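Local coordinates for putative calcium-regulated periplasmic protein (Bacteroides thetaiotaomicron, PDB 3DB7) that binds calcium ions at sites shared between two subunits and probably has a calcium-regulated role in the periplasm that is not yet defined, at residues 19-24 / 44-49; 52-57 / 63-68; 74-79 / 95-100. All coordinates share one frame; numbering follows the deposited sequence. Where two conformers were deposited one is given.

Contact 1. Residues 19-24 / 44-49. With CA (calcium ion), chain B.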
loop_
_atom_site.group_PDB
_atom_site.type_symbol
_atom_site.label_atom_id
_atom_site.label_comp_id
_atom_site.label_asym_id
_atom_site.label_seq_id
_atom_site.Cartn_x
_atom_site.Cartn_y
_atom_site.Cartn_z
ATOM N N GLN A 19 -22.530 5.098 -10.295
ATOM C CA GLN A 19 -22.828 6.431 -9.751
ATOM C C GLN A 19 -21.551 7.164 -9.340
ATOM O O GLN A 19 -21.409 8.348 -9.579
ATOM C CB GLN A 19 -23.778 6.324 -8.559
ATOM C CG GLN A 19 -25.243 5.926 -8.931
ATOM C CD GLN A 19 -26.014 5.261 -7.798
ATOM O OE1 GLN A 19 -27.015 4.568 -8.041
ATOM N NE2 GLN A 19 -25.544 5.434 -6.574
ATOM N N PHE A 20 -20.609 6.432 -8.783
ATOM C CA PHE A 20 -19.364 7.033 -8.342
ATOM C C PHE A 20 -18.596 7.622 -9.518
ATOM O O PHE A 20 -18.038 8.707 -9.451
ATOM C CB PHE A 20 -18.538 5.989 -7.601
ATOM C CG PHE A 20 -17.273 6.525 -6.963
ATOM C CD1 PHE A 20 -17.307 7.009 -5.693
ATOM C CD2 PHE A 20 -16.068 6.458 -7.611
ATOM C CE1 PHE A 20 -16.137 7.458 -5.083
ATOM C CE2 PHE A 20 -14.885 6.903 -6.957
ATOM C CZ PHE A 20 -14.972 7.395 -5.703
ATOM N N ILE A 21 -18.541 6.875 -10.613
ATOM C CA ILE A 21 -17.847 7.305 -11.844
ATOM C C ILE A 21 -18.471 8.589 -12.389
ATOM O O ILE A 21 -17.804 9.526 -12.735
ATOM C CB ILE A 21 -17.885 6.129 -12.908
ATOM C CG1 ILE A 21 -17.026 4.944 -12.410
ATOM C CG2 ILE A 21 -17.430 6.609 -14.313
ATOM C CD1 ILE A 21 -17.328 3.722 -13.172
ATOM N N LYS A 22 -19.791 8.595 -12.435
ATOM C CA LYS A 22 -20.505 9.761 -12.931
ATOM C C LYS A 22 -20.298 10.946 -12.006
ATOM O O LYS A 22 -20.112 12.075 -12.476
ATOM C CB LYS A 22 -21.977 9.427 -13.156
ATOM C CG LYS A 22 -22.090 8.571 -14.406
ATOM C CD LYS A 22 -23.415 7.920 -14.635
ATOM C CE LYS A 22 -23.448 7.339 -16.052
ATOM N NZ LYS A 22 -23.361 8.393 -17.116
ATOM N N GLN A 23 -20.286 10.683 -10.711
ATOM C CA GLN A 23 -20.148 11.754 -9.716
ATOM C C GLN A 23 -18.796 12.419 -9.814
ATOM O O GLN A 23 -18.678 13.666 -9.822
ATOM C CB GLN A 23 -20.354 11.238 -8.310
ATOM C CG GLN A 23 -20.267 12.336 -7.234
ATOM C CD GLN A 23 -21.279 13.430 -7.463
ATOM O OE1 GLN A 23 -22.423 13.154 -7.837
ATOM N NE2 GLN A 23 -20.854 14.689 -7.284
ATOM N N HIS A 24 -17.749 11.606 -9.869
ATOM C CA HIS A 24 -16.385 12.147 -9.657
ATOM C C HIS A 24 -15.503 12.140 -10.867
ATOM O O HIS A 24 -14.464 12.814 -10.857
ATOM C CB HIS A 24 -15.650 11.380 -8.575
ATOM C CG HIS A 24 -16.344 11.406 -7.262
ATOM N ND1 HIS A 24 -16.440 12.544 -6.492
ATOM C CD2 HIS A 24 -17.007 10.428 -6.598
ATOM C CE1 HIS A 24 -17.173 12.272 -5.419
ATOM N NE2 HIS A 24 -17.486 10.976 -5.433
ATOM N N TYR A 44 -14.129 -4.919 -9.177
ATOM C CA TYR A 44 -14.345 -4.291 -10.456
ATOM C C TYR A 44 -13.333 -3.199 -10.620
ATOM O O TYR A 44 -13.207 -2.352 -9.747
ATOM C CB TYR A 44 -15.768 -3.685 -10.512
ATOM C CG TYR A 44 -16.855 -4.711 -10.465
ATOM C CD1 TYR A 44 -17.280 -5.388 -11.592
ATOM C CD2 TYR A 44 -17.431 -5.037 -9.256
ATOM C CE1 TYR A 44 -18.278 -6.332 -11.511
ATOM C CE2 TYR A 44 -18.399 -6.009 -9.147
ATOM C CZ TYR A 44 -18.819 -6.644 -10.268
ATOM O OH TYR A 44 -19.825 -7.612 -10.138
ATOM N N GLU A 45 -12.664 -3.114 -11.772
ATOM C CA GLU A 45 -11.721 -2.042 -12.045
ATOM C C GLU A 45 -12.177 -1.299 -13.291
ATOM O O GLU A 45 -12.613 -1.897 -14.284
ATOM C CB GLU A 45 -10.290 -2.574 -12.292
ATOM C CG GLU A 45 -9.528 -3.130 -11.059
ATOM C CD GLU A 45 -8.054 -3.337 -11.258
ATOM O OE1 GLU A 45 -7.541 -3.453 -12.382
ATOM O OE2 GLU A 45 -7.374 -3.438 -10.224
ATOM N N VAL A 46 -12.066 0.022 -13.253
ATOM C CA VAL A 46 -12.271 0.871 -14.432
ATOM C C VAL A 46 -11.055 1.733 -14.643
ATOM O O VAL A 46 -10.613 2.391 -13.714
ATOM C CB VAL A 46 -13.586 1.715 -14.286
ATOM C CG1 VAL A 46 -13.498 2.741 -13.130
ATOM C CG2 VAL A 46 -13.990 2.397 -15.613
ATOM N N ILE A 47 -10.468 1.673 -15.845
ATOM C CA ILE A 47 -9.301 2.464 -16.220
ATOM C C ILE A 47 -9.789 3.520 -17.204
ATOM O O ILE A 47 -10.518 3.228 -18.162
ATOM C CB ILE A 47 -8.166 1.597 -16.879
ATOM C CG1 ILE A 47 -7.797 0.420 -15.978
ATOM C CG2 ILE A 47 -6.956 2.474 -17.232
ATOM C CD1 ILE A 47 -8.821 -0.647 -15.945
ATOM N N PHE A 48 -9.357 4.756 -17.007
ATOM C CA PHE A 48 -9.765 5.873 -17.845
ATOM C C PHE A 48 -8.703 6.080 -18.928
ATOM O O PHE A 48 -7.589 5.535 -18.829
ATOM C CB PHE A 48 -9.922 7.095 -16.968
ATOM C CG PHE A 48 -11.034 6.970 -15.987
ATOM C CD1 PHE A 48 -12.378 7.046 -16.400
ATOM C CD2 PHE A 48 -10.764 6.783 -14.638
ATOM C CE1 PHE A 48 -13.410 6.927 -15.471
ATOM C CE2 PHE A 48 -11.826 6.688 -13.718
ATOM C CZ PHE A 48 -13.120 6.731 -14.125
ATOM N N THR A 49 -9.053 6.833 -19.956
ATOM C CA THR A 49 -8.137 6.999 -21.085
ATOM C C THR A 49 -6.873 7.789 -20.713
ATOM O O THR A 49 -5.904 7.801 -21.467
ATOM C CB THR A 49 -8.867 7.674 -22.251
ATOM O OG1 THR A 49 -9.396 8.935 -21.815
ATOM C CG2 THR A 49 -9.995 6.774 -22.796
HETATM CA CA CA B . -7.048 -4.987 -8.496
#
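Ile21 reaches strand 41-48 with two branches set by its torsions: CG1 stands beside the backbone N (chi1 -67°) and its arm runs on extended (chi2 165°), which pushes CD1 forward to Val46, while CG2, anti to the backbone N, turns to Phe48. CD1 of Ile21 meets CG1 of Val46 at 4.0 Å, the two aliphatic chains pointing at each other end to end. Val46 is modelled in two conformers, and this distance belongs to one of them. The CG2 methyl of Ile21 comes to the rim of the Phe48 ring, close to the ring plane and 4.2 Å from CE1, instead of lying over a face. The contact is wholly apolar and buried, one helix residue resting on two alternate residues of the strand. Glu45, the residue before Val46, points to the opposite side of the sheet and binds calcium through OE2 at 2.3 Å. Helix 15-24 thus packs across the sheet face that points away from the metal: Phe56 of strand 53-56 also touches Ile21 and Val46, Val30 of strand 30-38 lies against Val46 and Phe48, and the ring of Phe25 stacks on Phe48.

Contact 2. Residues 52-57 / 63-68. With CA (calcium ion), chain C; CA (calcium ion), chain B.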
loop_
_atom_site.group_PDB
_atom_site.type_symbol
_atom_site.label_atom_id
_atom_site.label_comp_id
_atom_site.label_asym_id
_atom_site.label_seq_id
_atom_site.Cartn_x
_atom_site.Cartn_y
_atom_site.Cartn_z
ATOM N N ASN A 52 -5.732 6.826 -15.286
ATOM C CA ASN A 52 -6.230 6.711 -13.910
ATOM C C ASN A 52 -7.167 5.515 -13.753
ATOM O O ASN A 52 -7.682 5.025 -14.773
ATOM C CB ASN A 52 -6.956 8.003 -13.515
ATOM C CG ASN A 52 -6.010 9.167 -13.351
ATOM O OD1 ASN A 52 -4.810 8.966 -13.198
ATOM N ND2 ASN A 52 -6.574 10.389 -13.381
ATOM N N LYS A 53 -7.328 5.031 -12.530
ATOM C CA LYS A 53 -8.080 3.809 -12.263
ATOM C C LYS A 53 -8.840 3.904 -10.964
ATOM O O LYS A 53 -8.344 4.482 -9.971
ATOM C CB LYS A 53 -7.118 2.591 -12.189
ATOM C CG LYS A 53 -7.815 1.251 -12.145
ATOM C CD LYS A 53 -6.900 0.127 -11.660
ATOM C CE LYS A 53 -6.763 0.096 -10.156
ATOM N NZ LYS A 53 -5.947 -1.035 -9.621
ATOM N N VAL A 54 -10.000 3.279 -10.951
ATOM C CA VAL A 54 -10.710 3.058 -9.709
ATOM C C VAL A 54 -11.033 1.592 -9.578
ATOM O O VAL A 54 -11.404 0.944 -10.569
ATOM C CB VAL A 54 -12.051 3.837 -9.619
ATOM C CG1 VAL A 54 -12.751 3.584 -8.277
ATOM C CG2 VAL A 54 -11.795 5.343 -9.784
ATOM N N GLU A 55 -10.860 1.035 -8.384
ATOM C CA GLU A 55 -11.283 -0.323 -8.078
ATOM C C GLU A 55 -12.334 -0.289 -7.024
ATOM O O GLU A 55 -12.229 0.477 -6.048
ATOM C CB GLU A 55 -10.115 -1.183 -7.622
ATOM C CG GLU A 55 -10.483 -2.663 -7.483
ATOM C CD GLU A 55 -9.262 -3.563 -7.510
ATOM O OE1 GLU A 55 -8.094 -3.092 -7.230
ATOM O OE2 GLU A 55 -9.452 -4.742 -7.833
ATOM N N PHE A 56 -13.331 -1.150 -7.193
ATOM C CA PHE A 56 -14.497 -1.260 -6.341
ATOM C C PHE A 56 -14.634 -2.669 -5.819
ATOM O O PHE A 56 -14.251 -3.642 -6.490
ATOM C CB PHE A 56 -15.787 -0.923 -7.113
ATOM C CG PHE A 56 -15.789 0.414 -7.800
ATOM C CD1 PHE A 56 -16.301 1.532 -7.134
ATOM C CD2 PHE A 56 -15.413 0.553 -9.125
ATOM C CE1 PHE A 56 -16.348 2.744 -7.771
ATOM C CE2 PHE A 56 -15.467 1.783 -9.766
ATOM C CZ PHE A 56 -15.934 2.852 -9.091
ATOM N N ASP A 57 -15.206 -2.767 -4.641
ATOM C CA ASP A 57 -15.555 -4.110 -4.118
ATOM C C ASP A 57 -16.765 -4.644 -4.831
ATOM O O ASP A 57 -17.320 -3.973 -5.705
ATOM C CB ASP A 57 -15.707 -4.108 -2.582
ATOM C CG ASP A 57 -16.907 -3.379 -2.069
ATOM O OD1 ASP A 57 -17.834 -3.054 -2.816
ATOM O OD2 ASP A 57 -16.942 -3.221 -0.811
ATOM N N GLU A 63 -12.596 1.027 -3.345
ATOM C CA GLU A 63 -11.507 0.579 -2.466
ATOM C C GLU A 63 -10.162 1.204 -2.844
ATOM O O GLU A 63 -9.275 1.298 -1.990
ATOM C CB GLU A 63 -11.380 -0.934 -2.449
ATOM C CG GLU A 63 -12.473 -1.613 -1.662
ATOM C CD GLU A 63 -12.392 -3.122 -1.581
ATOM O OE1 GLU A 63 -12.145 -3.776 -2.606
ATOM O OE2 GLU A 63 -12.706 -3.627 -0.476
ATOM N N GLU A 64 -10.025 1.664 -4.104
ATOM C CA GLU A 64 -8.787 2.267 -4.590
ATOM C C GLU A 64 -9.129 3.283 -5.602
ATOM O O GLU A 64 -9.878 2.991 -6.538
ATOM C CB GLU A 64 -7.878 1.205 -5.211
ATOM C CG GLU A 64 -6.606 1.764 -5.823
ATOM C CD GLU A 64 -5.821 0.744 -6.692
ATOM O OE1 GLU A 64 -6.209 -0.468 -6.782
ATOM O OE2 GLU A 64 -4.831 1.184 -7.290
ATOM N N VAL A 65 -8.659 4.495 -5.447
ATOM C CA VAL A 65 -8.738 5.528 -6.462
ATOM C C VAL A 65 -7.313 5.950 -6.767
ATOM O O VAL A 65 -6.657 6.583 -5.928
ATOM C CB VAL A 65 -9.570 6.738 -5.978
ATOM C CG1 VAL A 65 -9.557 7.833 -7.051
ATOM C CG2 VAL A 65 -10.988 6.301 -5.627
ATOM N N ASP A 66 -6.803 5.549 -7.937
ATOM C CA ASP A 66 -5.416 5.826 -8.331
ATOM C C ASP A 66 -5.424 6.843 -9.442
ATOM O O ASP A 66 -5.704 6.526 -10.624
ATOM C CB ASP A 66 -4.709 4.545 -8.790
ATOM C CG ASP A 66 -3.266 4.769 -9.128
ATOM O OD1 ASP A 66 -2.883 5.958 -9.206
ATOM O OD2 ASP A 66 -2.519 3.766 -9.307
ATOM N N CYS A 67 -5.181 8.079 -9.054
ATOM C CA CYS A 67 -5.152 9.178 -9.986
ATOM C C CYS A 67 -3.751 9.723 -10.119
ATOM O O CYS A 67 -3.539 10.918 -10.210
ATOM C CB CYS A 67 -6.128 10.263 -9.537
ATOM S SG CYS A 67 -7.863 9.814 -9.727
ATOM N N LYS A 68 -2.803 8.821 -10.285
ATOM C CA LYS A 68 -1.402 9.260 -10.367
ATOM C C LYS A 68 -1.123 10.124 -11.585
ATOM O O LYS A 68 -0.090 10.818 -11.610
ATOM C CB LYS A 68 -0.435 8.096 -10.311
ATOM C CG LYS A 68 -0.533 7.234 -11.497
ATOM C CD LYS A 68 0.417 6.015 -11.275
ATOM C CE LYS A 68 0.081 4.882 -12.192
ATOM N NZ LYS A 68 -1.076 4.093 -11.685
HETATM CA CA CA C . -6.457 -2.468 -5.718
HETATM CA CA CA B . -7.048 -4.987 -8.496
HETATM O O HOH W 1 -15.094 -4.574 0.834
HETATM O O HOH W 2 -5.652 -1.284 -3.710
HETATM O O HOH W 3 -8.419 -2.211 -4.333
#
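Lys53, Glu55 and Glu64 converge on one face of the antiparallel beta hairpin 53-56/62-66, while Val54 and Val65 lie side by side on the other. A classic beta bulge marks the pairing: Glu55 O accepts from both Glu63 N, at 2.8 Å, and Glu64 N, at 3.2 Å. Glu55 and Glu64 leave their strands in the same sense, each extended with CG anti to the backbone N, and this carries both carboxylates to the metals. Glu55 OE1 joins the two calcium ions, 2.3 Å from the one it shares with Glu64 and 2.5 Å from the other, which its OE2 also binds. Glu64 OE1 sits 2.3 Å from the shared ion, where two waters are further ligands. Asp124 and Asp126 of the second subunit help complete both sites, so the hairpin is part of a metal-bridged dimer interface. Lys53 bends at chi3 (80°) and crosses Glu64 at a slant; its NZ bonds Glu64 OE1 at 2.9 Å from above the carboxylate, 41° out of that plane, and also bonds Glu45 OE2. The ammonium group probably offsets part of the negative charge gathered there. Across the hairpin's turn end, Glu63 and Asp57 bring like charges near each other, with Asp57 OD1 held by the backbone N of Asn61. A single water bridges this pair and may ease their repulsion, donating to Asp57 OD2 at 2.8 Å and to Glu63 OE2 at 2.9 Å.

Contact 3. Residues 74-79 / 95-100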
loop_
_atom_site.group_PDB
_atom_site.type_symbol
_atom_site.label_atom_id
_atom_site.label_comp_id
_atom_site.label_asym_id
_atom_site.label_seq_id
_atom_site.Cartn_x
_atom_site.Cartn_y
_atom_site.Cartn_z
ATOM N N VAL A 74 -11.052 15.840 -4.680
ATOM C CA VAL A 74 -11.006 16.127 -3.246
ATOM C C VAL A 74 -12.252 15.638 -2.544
ATOM O O VAL A 74 -12.197 15.230 -1.384
ATOM C CB VAL A 74 -10.796 17.661 -2.957
ATOM C CG1 VAL A 74 -10.877 17.981 -1.437
ATOM C CG2 VAL A 74 -9.441 18.098 -3.495
ATOM N N ALA A 75 -13.388 15.670 -3.239
ATOM C CA ALA A 75 -14.637 15.252 -2.588
ATOM C C ALA A 75 -14.552 13.826 -2.024
ATOM O O ALA A 75 -15.254 13.505 -1.096
ATOM C CB ALA A 75 -15.794 15.340 -3.580
ATOM N N ILE A 76 -13.725 12.974 -2.637
ATOM C CA ILE A 76 -13.550 11.567 -2.207
ATOM C C ILE A 76 -12.754 11.449 -0.898
ATOM O O ILE A 76 -12.852 10.452 -0.183
ATOM C CB ILE A 76 -12.762 10.800 -3.316
ATOM C CG1 ILE A 76 -13.597 10.753 -4.595
ATOM C CG2 ILE A 76 -12.401 9.349 -2.914
ATOM C CD1 ILE A 76 -12.805 10.293 -5.840
ATOM N N ILE A 77 -11.900 12.429 -0.608
ATOM C CA ILE A 77 -10.990 12.376 0.526
ATOM C C ILE A 77 -11.654 12.822 1.832
ATOM O O ILE A 77 -12.223 13.937 1.900
ATOM C CB ILE A 77 -9.771 13.300 0.254
ATOM C CG1 ILE A 77 -9.108 12.960 -1.092
ATOM C CG2 ILE A 77 -8.782 13.227 1.385
ATOM C CD1 ILE A 77 -8.117 13.970 -1.526
ATOM N N PRO A 78 -11.640 11.971 2.864
ATOM C CA PRO A 78 -12.263 12.396 4.122
ATOM C C PRO A 78 -11.678 13.720 4.600
ATOM O O PRO A 78 -10.479 13.955 4.478
ATOM C CB PRO A 78 -11.945 11.248 5.094
ATOM C CG PRO A 78 -11.733 10.024 4.200
ATOM C CD PRO A 78 -11.199 10.549 2.891
ATOM N N ALA A 79 -12.551 14.578 5.133
ATOM C CA ALA A 79 -12.122 15.919 5.483
ATOM C C ALA A 79 -10.936 15.929 6.415
ATOM O O ALA A 79 -10.033 16.756 6.283
ATOM C CB ALA A 79 -13.307 16.719 6.112
ATOM N N LEU A 95 -2.250 11.544 -4.907
ATOM C CA LEU A 95 -2.214 10.802 -6.144
ATOM C C LEU A 95 -3.038 9.491 -6.057
ATOM O O LEU A 95 -3.534 9.025 -7.095
ATOM C CB LEU A 95 -0.774 10.490 -6.592
ATOM C CG LEU A 95 0.056 11.691 -6.956
ATOM C CD1 LEU A 95 1.327 11.254 -7.665
ATOM C CD2 LEU A 95 -0.742 12.666 -7.852
ATOM N N LYS A 96 -3.141 8.898 -4.867
ATOM C CA LYS A 96 -3.920 7.697 -4.688
ATOM C C LYS A 96 -4.488 7.677 -3.293
ATOM O O LYS A 96 -3.873 8.184 -2.359
ATOM C CB LYS A 96 -3.052 6.439 -4.900
ATOM C CG LYS A 96 -3.792 5.128 -4.729
ATOM C CD LYS A 96 -2.961 3.982 -5.241
ATOM C CE LYS A 96 -1.600 4.028 -4.604
ATOM N NZ LYS A 96 -0.737 2.903 -5.140
ATOM N N ILE A 97 -5.673 7.089 -3.166
ATOM C CA ILE A 97 -6.253 6.806 -1.878
ATOM C C ILE A 97 -6.842 5.408 -1.932
ATOM O O ILE A 97 -7.456 5.008 -2.948
ATOM C CB ILE A 97 -7.282 7.859 -1.428
ATOM C CG1 ILE A 97 -7.766 7.604 0.003
ATOM C CG2 ILE A 97 -8.498 7.978 -2.405
ATOM C CD1 ILE A 97 -8.592 8.801 0.569
ATOM N N GLU A 98 -6.670 4.680 -0.851
ATOM C CA GLU A 98 -7.198 3.320 -0.684
ATOM C C GLU A 98 -7.836 3.192 0.654
ATOM O O GLU A 98 -7.454 3.879 1.602
ATOM C CB GLU A 98 -6.081 2.313 -0.753
ATOM C CG GLU A 98 -5.380 2.319 -2.108
ATOM C CD GLU A 98 -4.102 1.488 -2.143
ATOM O OE1 GLU A 98 -3.070 1.908 -1.558
ATOM O OE2 GLU A 98 -4.116 0.415 -2.756
ATOM N N ARG A 99 -8.774 2.245 0.778
ATOM C CA ARG A 99 -9.381 1.986 2.071
ATOM C C ARG A 99 -9.801 0.517 2.154
ATOM O O ARG A 99 -10.089 -0.113 1.111
ATOM C CB ARG A 99 -10.570 2.905 2.311
ATOM C CG ARG A 99 -11.728 2.605 1.432
ATOM C CD ARG A 99 -12.944 3.496 1.745
ATOM N NE ARG A 99 -13.978 3.271 0.738
ATOM C CZ ARG A 99 -15.223 3.689 0.796
ATOM N NH1 ARG A 99 -15.665 4.414 1.833
ATOM N NH2 ARG A 99 -16.036 3.357 -0.187
ATOM N N ASP A 100 -9.839 0.028 3.381
ATOM C CA ASP A 100 -10.392 -1.279 3.659
ATOM C C ASP A 100 -11.068 -1.188 5.000
ATOM O O ASP A 100 -11.440 -0.092 5.424
ATOM C CB ASP A 100 -9.346 -2.361 3.535
ATOM C CG ASP A 100 -8.349 -2.330 4.624
ATOM O OD1 ASP A 100 -8.465 -1.491 5.515
ATOM O OD2 ASP A 100 -7.448 -3.198 4.630
#
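The flat group here is the trans peptide linking Ile77 to Pro78, and Ile97 meets it at an edge: the CD1 methyl of Ile97 lies close to the peptide plane, on the side that carries Ile77 CA and Pro78 CD and away from the carbonyl oxygen. It stands 3.9 Å from Pro78 CD and 4.3 Å from Ile77 CA, touching the proline ring at its CD corner and not over either face. An extended arm puts it there, since CG1 of Ile97 is anti to the backbone N (chi1 -174°) and CD1 continues the same line (chi2 169°). The other branch, CG2, takes the position between backbone N and carbonyl carbon and points to Ile76, whose own CG2 is 4.2 Å away. One beta-branched side chain therefore receives three consecutive residues of the connection, through carbon atoms alone: a methyl of Ile76, the CA of Ile77 and the CD methylene of Pro78. Pro78 is also the N-cap residue of helix 79-88, so the contact lies where that helix begins, against the sheet. On the sheet, Ile97 of strand 94-99 is flanked by Val65 and Trp62 of strand 62-66 and by Val106 of strand 103-108. Ile76, at the end of the 3-10 segment 74-76, leans in turn on Phe20 and His24 of helix 15-24, and Pro78 on Tyr104 of strand 103-108, so the connection spans from helix 15-24 to the strand beyond 94-99.

Overall arrangement
The contacts follow one another along the chain, each closing before the next opens, and all three rest on one antiparallel sheet. Contact 2 is central: its centre lies about 8 Å from that of contact 1 and about 10 Å from that of contact 3, while contacts 1 and 3 are about 14 Å apart. Strands 41-48, 53-56, 62-66 and 94-99 are successive neighbours, tied by backbone bonds such as Tyr44 to Phe56 and Val65 to Ile97. Contacts 1 and 3 pack helix 15-24 and the turn before helix 79-88 on one face; the opposite face carries calcium between subunits. The sheet thus separates an apolar core from a metal-binding dimer surface.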